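Long-range contacts in putative ArsC family related protein (Bacteroides fragilis, PDB 3GKX), which is of unknown function but belongs to the ArsC family of thioredoxin-like proteins, whose best-known members reduce arsenate: residues T6-Y11 and Y31-I36; L35-N40 and N92-K97; K47-L52 and R105-G110. One frame throughout, in Å; residues are numbered along the deposited sequence.

Contact 1 (T6-Y11 and Y31-I36)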
# COMPACT_ATOMS: atom_id res chain seq x y z
N THR B 6 -15.11 13.57 -7.44
CA THR B 6 -13.67 13.57 -7.37
C THR B 6 -13.17 14.67 -6.48
O THR B 6 -13.34 15.85 -6.78
CB THR B 6 -13.07 13.75 -8.77
OG1 THR B 6 -13.67 12.81 -9.68
CG2 THR B 6 -11.59 13.54 -8.74
N LEU B 7 -12.52 14.31 -5.38
CA LEU B 7 -12.08 15.32 -4.43
C LEU B 7 -10.58 15.50 -4.58
O LEU B 7 -9.82 14.54 -4.47
CB LEU B 7 -12.51 14.95 -3.01
CG LEU B 7 -12.17 15.90 -1.85
CD1 LEU B 7 -13.08 17.20 -1.88
CD2 LEU B 7 -12.32 15.17 -0.54
N PHE B 8 -10.18 16.73 -4.91
CA PHE B 8 -8.79 17.18 -5.10
C PHE B 8 -8.26 18.00 -3.91
O PHE B 8 -8.64 19.18 -3.72
CB PHE B 8 -8.76 18.08 -6.32
CG PHE B 8 -7.40 18.58 -6.69
CD1 PHE B 8 -7.19 19.94 -6.91
CD2 PHE B 8 -6.33 17.70 -6.83
CE1 PHE B 8 -5.93 20.43 -7.31
CE2 PHE B 8 -5.04 18.18 -7.21
CZ PHE B 8 -4.84 19.55 -7.45
N LEU B 9 -7.38 17.40 -3.11
CA LEU B 9 -6.83 18.06 -1.97
C LEU B 9 -5.40 18.51 -2.26
O LEU B 9 -4.51 17.71 -2.61
CB LEU B 9 -6.88 17.15 -0.75
CG LEU B 9 -8.23 16.78 -0.14
CD1 LEU B 9 -8.72 15.41 -0.71
CD2 LEU B 9 -8.09 16.73 1.39
N GLN B 10 -5.17 19.81 -2.11
CA GLN B 10 -3.89 20.39 -2.54
C GLN B 10 -3.47 21.58 -1.68
O GLN B 10 -4.27 22.12 -0.92
CB GLN B 10 -3.98 20.83 -4.01
CG GLN B 10 -5.00 21.94 -4.26
CD GLN B 10 -4.48 23.00 -5.20
OE1 GLN B 10 -3.31 22.97 -5.61
NE2 GLN B 10 -5.34 23.96 -5.54
N TYR B 11 -2.19 21.95 -1.82
CA TYR B 11 -1.62 23.18 -1.29
C TYR B 11 -1.15 24.02 -2.49
O TYR B 11 -0.18 23.63 -3.16
CB TYR B 11 -0.47 22.89 -0.30
CG TYR B 11 0.15 24.13 0.30
CD1 TYR B 11 -0.52 24.88 1.27
CD2 TYR B 11 1.41 24.58 -0.12
CE1 TYR B 11 0.06 26.04 1.82
CE2 TYR B 11 2.00 25.74 0.42
CZ TYR B 11 1.32 26.45 1.39
OH TYR B 11 1.88 27.58 1.94
N TYR B 31 -13.95 18.16 -10.76
CA TYR B 31 -13.56 17.81 -9.40
C TYR B 31 -13.91 18.96 -8.47
O TYR B 31 -14.24 20.08 -8.90
CB TYR B 31 -12.06 17.59 -9.31
CG TYR B 31 -11.24 18.84 -9.57
CD1 TYR B 31 -10.76 19.62 -8.51
CD2 TYR B 31 -10.97 19.27 -10.88
CE1 TYR B 31 -9.99 20.78 -8.77
CE2 TYR B 31 -10.25 20.41 -11.13
CZ TYR B 31 -9.75 21.16 -10.07
OH TYR B 31 -9.01 22.27 -10.33
N THR B 32 -13.84 18.66 -7.19
CA THR B 32 -14.13 19.61 -6.15
C THR B 32 -12.80 19.92 -5.48
O THR B 32 -12.11 19.00 -5.03
CB THR B 32 -15.07 18.98 -5.14
OG1 THR B 32 -16.25 18.51 -5.81
CG2 THR B 32 -15.44 19.99 -4.05
N ASN B 33 -12.43 21.21 -5.47
CA ASN B 33 -11.19 21.68 -4.82
C ASN B 33 -11.32 21.57 -3.30
O ASN B 33 -12.44 21.54 -2.76
CB ASN B 33 -10.84 23.11 -5.26
CG ASN B 33 -9.34 23.46 -5.10
OD1 ASN B 33 -8.47 22.86 -5.74
ND2 ASN B 33 -9.05 24.45 -4.26
N ARG B 34 -10.17 21.43 -2.64
CA ARG B 34 -10.05 21.43 -1.17
C ARG B 34 -8.57 21.65 -0.81
O ARG B 34 -7.66 20.99 -1.35
CB ARG B 34 -10.62 20.15 -0.54
CG ARG B 34 -10.39 20.00 0.97
CD ARG B 34 -11.15 18.79 1.56
NE ARG B 34 -10.66 18.45 2.91
CZ ARG B 34 -11.15 17.47 3.68
NH1 ARG B 34 -10.62 17.28 4.87
NH2 ARG B 34 -12.16 16.70 3.26
N LEU B 35 -8.37 22.60 0.10
CA LEU B 35 -7.06 23.02 0.56
C LEU B 35 -6.68 22.11 1.72
O LEU B 35 -7.26 22.19 2.82
CB LEU B 35 -7.11 24.48 1.03
CG LEU B 35 -7.75 25.55 0.13
CD1 LEU B 35 -8.34 26.72 0.97
CD2 LEU B 35 -6.79 26.07 -0.97
N ILE B 36 -5.69 21.25 1.46
CA ILE B 36 -5.23 20.26 2.42
C ILE B 36 -4.73 20.86 3.76
O ILE B 36 -4.76 20.19 4.79
CB ILE B 36 -4.13 19.39 1.79
CG1 ILE B 36 -4.13 17.97 2.38
CG2 ILE B 36 -2.73 20.07 1.86
CD1 ILE B 36 -3.29 17.01 1.55
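L7 to Q10 pair one-to-one with T32 to L35 as parallel strands, their segment axes 4.7 Å apart at the closest and turned by 28°. T6 O accepts a hydrogen bond from T32 N (2.9 Å), and F8 N donates one to T32 O (3.0 Å); further along, Q10 N donates to R34 O and I36 N to Q10 O. Side chains alternate between the two faces. On one, R34, with CG anti to its backbone N (chi1 173°) and an extended chain, lays its guanidinium beside L9, so that L9 CD2 sits over one face, 3.4 Å from R34 NE. The charged end is held by D39 O and by a salt bridge to E45. On the other face, F8 CB lies 3.3 Å from Y31 CD1, and the two rings stand nearly perpendicular in an oblique pair. N33 turns OD1 to the edge of the F8 ring, 3.4 Å from F8 CD1, and the same oxygen takes a weak hydrogen bond from Q10 NE2 (3.3 Å). Helix 15-26 covers this face: L24 meets both F8 and Y31, and C17 meets Q10. Strand, helix and strand make the beta-alpha-beta unit that opens a thioredoxin-like fold.

Contact 2 (L35-N40 and N92-K97)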
# COMPACT_ATOMS: atom_id res chain seq x y z
N LEU B 35 -8.37 22.60 0.10
CA LEU B 35 -7.06 23.02 0.56
C LEU B 35 -6.68 22.11 1.72
O LEU B 35 -7.26 22.19 2.82
CB LEU B 35 -7.11 24.48 1.03
CG LEU B 35 -7.75 25.55 0.13
CD1 LEU B 35 -8.34 26.72 0.97
CD2 LEU B 35 -6.79 26.07 -0.97
N ILE B 36 -5.69 21.25 1.46
CA ILE B 36 -5.23 20.26 2.42
C ILE B 36 -4.73 20.86 3.76
O ILE B 36 -4.76 20.19 4.79
CB ILE B 36 -4.13 19.39 1.79
CG1 ILE B 36 -4.13 17.97 2.38
CG2 ILE B 36 -2.73 20.07 1.86
CD1 ILE B 36 -3.29 17.01 1.55
N VAL B 37 -4.27 22.11 3.75
CA VAL B 37 -3.78 22.72 4.97
C VAL B 37 -4.88 23.43 5.77
O VAL B 37 -5.02 23.17 6.96
CB VAL B 37 -2.56 23.64 4.69
CG1 VAL B 37 -2.09 24.32 5.97
CG2 VAL B 37 -1.42 22.81 4.09
N ASP B 38 -5.65 24.30 5.13
CA ASP B 38 -6.80 24.96 5.78
C ASP B 38 -7.87 23.97 6.23
O ASP B 38 -8.42 24.08 7.31
CB ASP B 38 -7.44 26.00 4.86
CG ASP B 38 -6.47 27.11 4.43
OD1 ASP B 38 -5.47 26.80 3.74
OD2 ASP B 38 -6.73 28.29 4.77
N ASP B 39 -8.16 22.99 5.40
CA ASP B 39 -9.16 22.01 5.77
C ASP B 39 -8.52 20.62 5.72
O ASP B 39 -8.64 19.88 4.74
CB ASP B 39 -10.41 22.17 4.89
CG ASP B 39 -11.50 21.16 5.22
OD1 ASP B 39 -11.42 20.49 6.28
OD2 ASP B 39 -12.43 21.01 4.40
N ASN B 40 -7.82 20.30 6.80
CA ASN B 40 -6.93 19.15 6.83
C ASN B 40 -7.71 17.85 7.01
O ASN B 40 -8.82 17.90 7.54
CB ASN B 40 -5.80 19.35 7.86
CG ASN B 40 -6.29 19.80 9.23
OD1 ASN B 40 -6.82 20.93 9.42
ND2 ASN B 40 -6.06 18.96 10.22
N ASN B 92 -2.27 17.93 11.69
CA ASN B 92 -1.67 19.01 10.89
C ASN B 92 -1.59 18.69 9.40
O ASN B 92 -0.90 17.75 9.00
CB ASN B 92 -0.29 19.40 11.45
CG ASN B 92 0.32 20.61 10.76
OD1 ASN B 92 -0.22 21.13 9.77
ND2 ASN B 92 1.48 21.04 11.25
N GLY B 93 -2.27 19.49 8.58
CA GLY B 93 -2.36 19.24 7.12
C GLY B 93 -1.04 19.39 6.38
O GLY B 93 -0.86 18.80 5.30
N LYS B 94 -0.11 20.15 6.95
CA LYS B 94 1.24 20.28 6.40
C LYS B 94 1.98 18.94 6.41
O LYS B 94 2.84 18.68 5.56
CB LYS B 94 2.03 21.34 7.16
CG LYS B 94 1.40 22.73 7.04
CD LYS B 94 2.09 23.77 7.92
CE LYS B 94 1.24 25.05 7.96
NZ LYS B 94 2.02 26.31 8.14
N LEU B 95 1.61 18.08 7.37
CA LEU B 95 2.13 16.73 7.47
C LEU B 95 1.60 15.74 6.38
O LEU B 95 2.20 14.69 6.18
CB LEU B 95 1.87 16.19 8.87
CG LEU B 95 2.84 16.56 9.99
CD1 LEU B 95 2.29 16.06 11.28
CD2 LEU B 95 4.22 15.99 9.76
N VAL B 96 0.51 16.07 5.68
CA VAL B 96 -0.09 15.14 4.70
C VAL B 96 0.52 15.30 3.30
O VAL B 96 0.62 16.42 2.79
CB VAL B 96 -1.63 15.29 4.61
CG1 VAL B 96 -2.22 14.17 3.82
CG2 VAL B 96 -2.25 15.33 6.01
N LYS B 97 0.93 14.20 2.67
CA LYS B 97 1.31 14.23 1.25
C LYS B 97 0.25 14.95 0.39
O LYS B 97 -0.96 14.80 0.63
CB LYS B 97 1.51 12.80 0.75
CG LYS B 97 2.07 12.70 -0.66
CD LYS B 97 3.59 12.80 -0.64
CE LYS B 97 4.18 12.38 -1.97
NZ LYS B 97 4.20 13.50 -2.96
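N40 brings its carboxamide up to the N92-G93 backbone, and the N atoms of both residues lie on the same side of the amide plane. The approach is loose: N40 ND2 is 4.2 Å from G93 N. Closer contact is made by N40 CB, 3.5 Å from G93 CA. The second flat group, the N92 amide, works within its own segment: its OD1 accepts from K94 N at 3.0 Å, with the donor well above the carbonyl plane, closing an Asx turn at the head of the 3-10 segment 93-95. G93, with no side chain, lets the CA atoms of V37 and G93 come within 4.3 Å of each other, and its CA also makes a CH...O contact to I36 O.

Apolar groups flank this point. I36 stretches out from CB (chi2 167°) to set CD1 3.8 Å from V96 CG1 and 3.3 Å from K97 O. V37, its CG1 anti to the backbone N, crosses the extended aliphatic chain of K94, with V37 CG1 3.9 Å from K94 CE.

The loop between strand 32-35 and helix 43-53 thus rests on the connection between helix 82-89 and strand 100-102. P41 touches both I36 and V96, L89 of helix 82-89 backs V96, and V67 of helix 66-70 packs against N92, K94 and L95.

Contact 3 (K47-L52 and R105-G110)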
# COMPACT_ATOMS: atom_id res chain seq x y z
N LYS B 47 -8.80 7.19 7.72
CA LYS B 47 -9.06 5.78 7.94
C LYS B 47 -9.83 5.14 6.80
O LYS B 47 -9.78 3.94 6.64
CB LYS B 47 -9.77 5.55 9.28
CG LYS B 47 -8.82 5.35 10.48
CD LYS B 47 -9.59 4.93 11.75
CE LYS B 47 -8.62 4.63 12.92
NZ LYS B 47 -9.19 4.89 14.29
N ALA B 48 -10.56 5.92 6.03
CA ALA B 48 -11.20 5.42 4.78
C ALA B 48 -10.26 5.60 3.57
O ALA B 48 -10.18 4.72 2.70
CB ALA B 48 -12.53 6.14 4.54
N TRP B 49 -9.55 6.72 3.52
CA TRP B 49 -8.72 7.00 2.32
C TRP B 49 -7.50 6.11 2.19
O TRP B 49 -7.14 5.76 1.08
CB TRP B 49 -8.31 8.46 2.23
CG TRP B 49 -9.48 9.36 2.16
CD1 TRP B 49 -10.76 9.01 1.85
CD2 TRP B 49 -9.49 10.79 2.37
NE1 TRP B 49 -11.57 10.12 1.89
CE2 TRP B 49 -10.82 11.23 2.20
CE3 TRP B 49 -8.52 11.73 2.73
CZ2 TRP B 49 -11.20 12.55 2.38
CZ3 TRP B 49 -8.90 13.05 2.89
CH2 TRP B 49 -10.23 13.45 2.71
N ILE B 50 -6.87 5.73 3.30
CA ILE B 50 -5.61 5.02 3.20
C ILE B 50 -5.78 3.61 2.61
O ILE B 50 -5.05 3.25 1.68
CB ILE B 50 -4.86 4.99 4.55
CG1 ILE B 50 -4.35 6.37 4.88
CG2 ILE B 50 -3.72 3.93 4.54
CD1 ILE B 50 -3.93 6.52 6.35
N PRO B 51 -6.73 2.80 3.16
CA PRO B 51 -7.01 1.49 2.59
C PRO B 51 -7.41 1.55 1.12
O PRO B 51 -6.97 0.71 0.36
CB PRO B 51 -8.17 0.93 3.44
CG PRO B 51 -8.44 1.92 4.48
CD PRO B 51 -7.39 2.99 4.46
N LEU B 52 -8.18 2.55 0.72
CA LEU B 52 -8.59 2.72 -0.70
C LEU B 52 -7.40 3.00 -1.58
O LEU B 52 -7.40 2.60 -2.73
CB LEU B 52 -9.57 3.89 -0.83
CG LEU B 52 -10.59 3.98 -1.95
CD1 LEU B 52 -11.22 2.63 -2.27
CD2 LEU B 52 -11.65 4.98 -1.48
N ARG B 105 -13.99 4.69 -5.72
CA ARG B 105 -13.26 3.44 -5.90
C ARG B 105 -11.78 3.53 -5.56
O ARG B 105 -11.18 2.51 -5.21
CB ARG B 105 -13.40 2.95 -7.34
CG ARG B 105 -14.57 2.03 -7.55
CD ARG B 105 -14.66 1.51 -8.99
NE ARG B 105 -15.59 0.41 -9.06
CZ ARG B 105 -15.98 -0.19 -10.17
NH1 ARG B 105 -15.53 0.22 -11.35
NH2 ARG B 105 -16.84 -1.20 -10.11
N PHE B 106 -11.16 4.71 -5.67
CA PHE B 106 -9.70 4.82 -5.39
C PHE B 106 -9.23 6.17 -4.85
O PHE B 106 -9.90 7.16 -5.04
CB PHE B 106 -8.87 4.45 -6.62
CG PHE B 106 -9.29 5.17 -7.84
CD1 PHE B 106 -8.74 6.40 -8.14
CD2 PHE B 106 -10.27 4.64 -8.65
CE1 PHE B 106 -9.18 7.10 -9.26
CE2 PHE B 106 -10.69 5.29 -9.77
CZ PHE B 106 -10.16 6.52 -10.08
N VAL B 107 -8.07 6.17 -4.19
CA VAL B 107 -7.43 7.37 -3.72
C VAL B 107 -6.04 7.42 -4.29
O VAL B 107 -5.27 6.47 -4.13
CB VAL B 107 -7.37 7.42 -2.15
CG1 VAL B 107 -6.43 8.59 -1.64
CG2 VAL B 107 -8.81 7.49 -1.53
N LEU B 108 -5.69 8.54 -4.91
CA LEU B 108 -4.33 8.75 -5.42
C LEU B 108 -3.52 9.71 -4.53
O LEU B 108 -4.03 10.73 -4.04
CB LEU B 108 -4.36 9.27 -6.86
CG LEU B 108 -5.37 8.62 -7.81
CD1 LEU B 108 -5.58 9.46 -9.03
CD2 LEU B 108 -4.93 7.17 -8.18
N VAL B 109 -2.25 9.39 -4.34
CA VAL B 109 -1.42 10.16 -3.45
C VAL B 109 -0.24 10.74 -4.22
O VAL B 109 0.51 10.01 -4.86
CB VAL B 109 -0.93 9.25 -2.31
CG1 VAL B 109 -0.10 10.06 -1.31
CG2 VAL B 109 -2.11 8.53 -1.65
N GLY B 110 -0.08 12.05 -4.17
CA GLY B 110 0.92 12.73 -5.01
C GLY B 110 0.50 12.69 -6.47
O GLY B 110 -0.56 12.14 -6.80
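W49 and L52, one helical turn apart, receive V107 from the strand, and apolar contact between side chains is the main interaction. The methyl V107 CG2 does most of the touching: it meets W49 at CB, 3.9 Å away, and L52 at both CB (3.7 Å) and CD2 (3.8 Å). V107 crosses both side chains at about a right angle. The W49 indole is met only obliquely and extends past V107 along the sheet, where it touches V102 of strand 100-102 and L7 and L9 of strand 7-10.

A second kind of contact sets side chains against backbone. V107 CG2 sits 3.5 Å from W49 O, and V107 CB is almost as near to that oxygen. In the other direction, L52 has CG anti to its backbone N (chi1 -154°), which carries the branch toward the start of the strand, with L52 CG 3.7 Å from F106 CA. The approach of an L52 methyl to the R105 carbonyl is too short to be trusted in detail, and L52 also touches a crystal neighbour.

Polar bonding between the two segments is absent. The strand bonds instead to its sheet neighbour, L108 with V101, and F106 O accepts from T103 OG1. Helix 43-53 is therefore held to the edge strand by V107 and L52 together, through hydrophobic and van der Waals contact that fixes distance and shape without directional bonds.

Each contact mixes core and surface: in contact 1 buried F8, L9, Q10 and I36 stand against exposed N33 and L35, in contact 2 buried I36, G93 and V96 against exposed K94, and in contact 3 buried W49 and V107 against exposed R105. Chemistry follows place: a hydrogen-bonded ladder within the sheet in contact 1, largely apolar packing without bonds between the segments at the loops of contact 2 and the helix-strand face of contact 3. Contact 2 continues directly from contact 1, sharing L35 and I36; R34 reaches D39, and Y11 packs on V37. W49 of contact 3 reaches the R34 guanidinium of contact 1. Contacts 2 and 3, on opposite sides of the chain's centre, meet through K97 and V109.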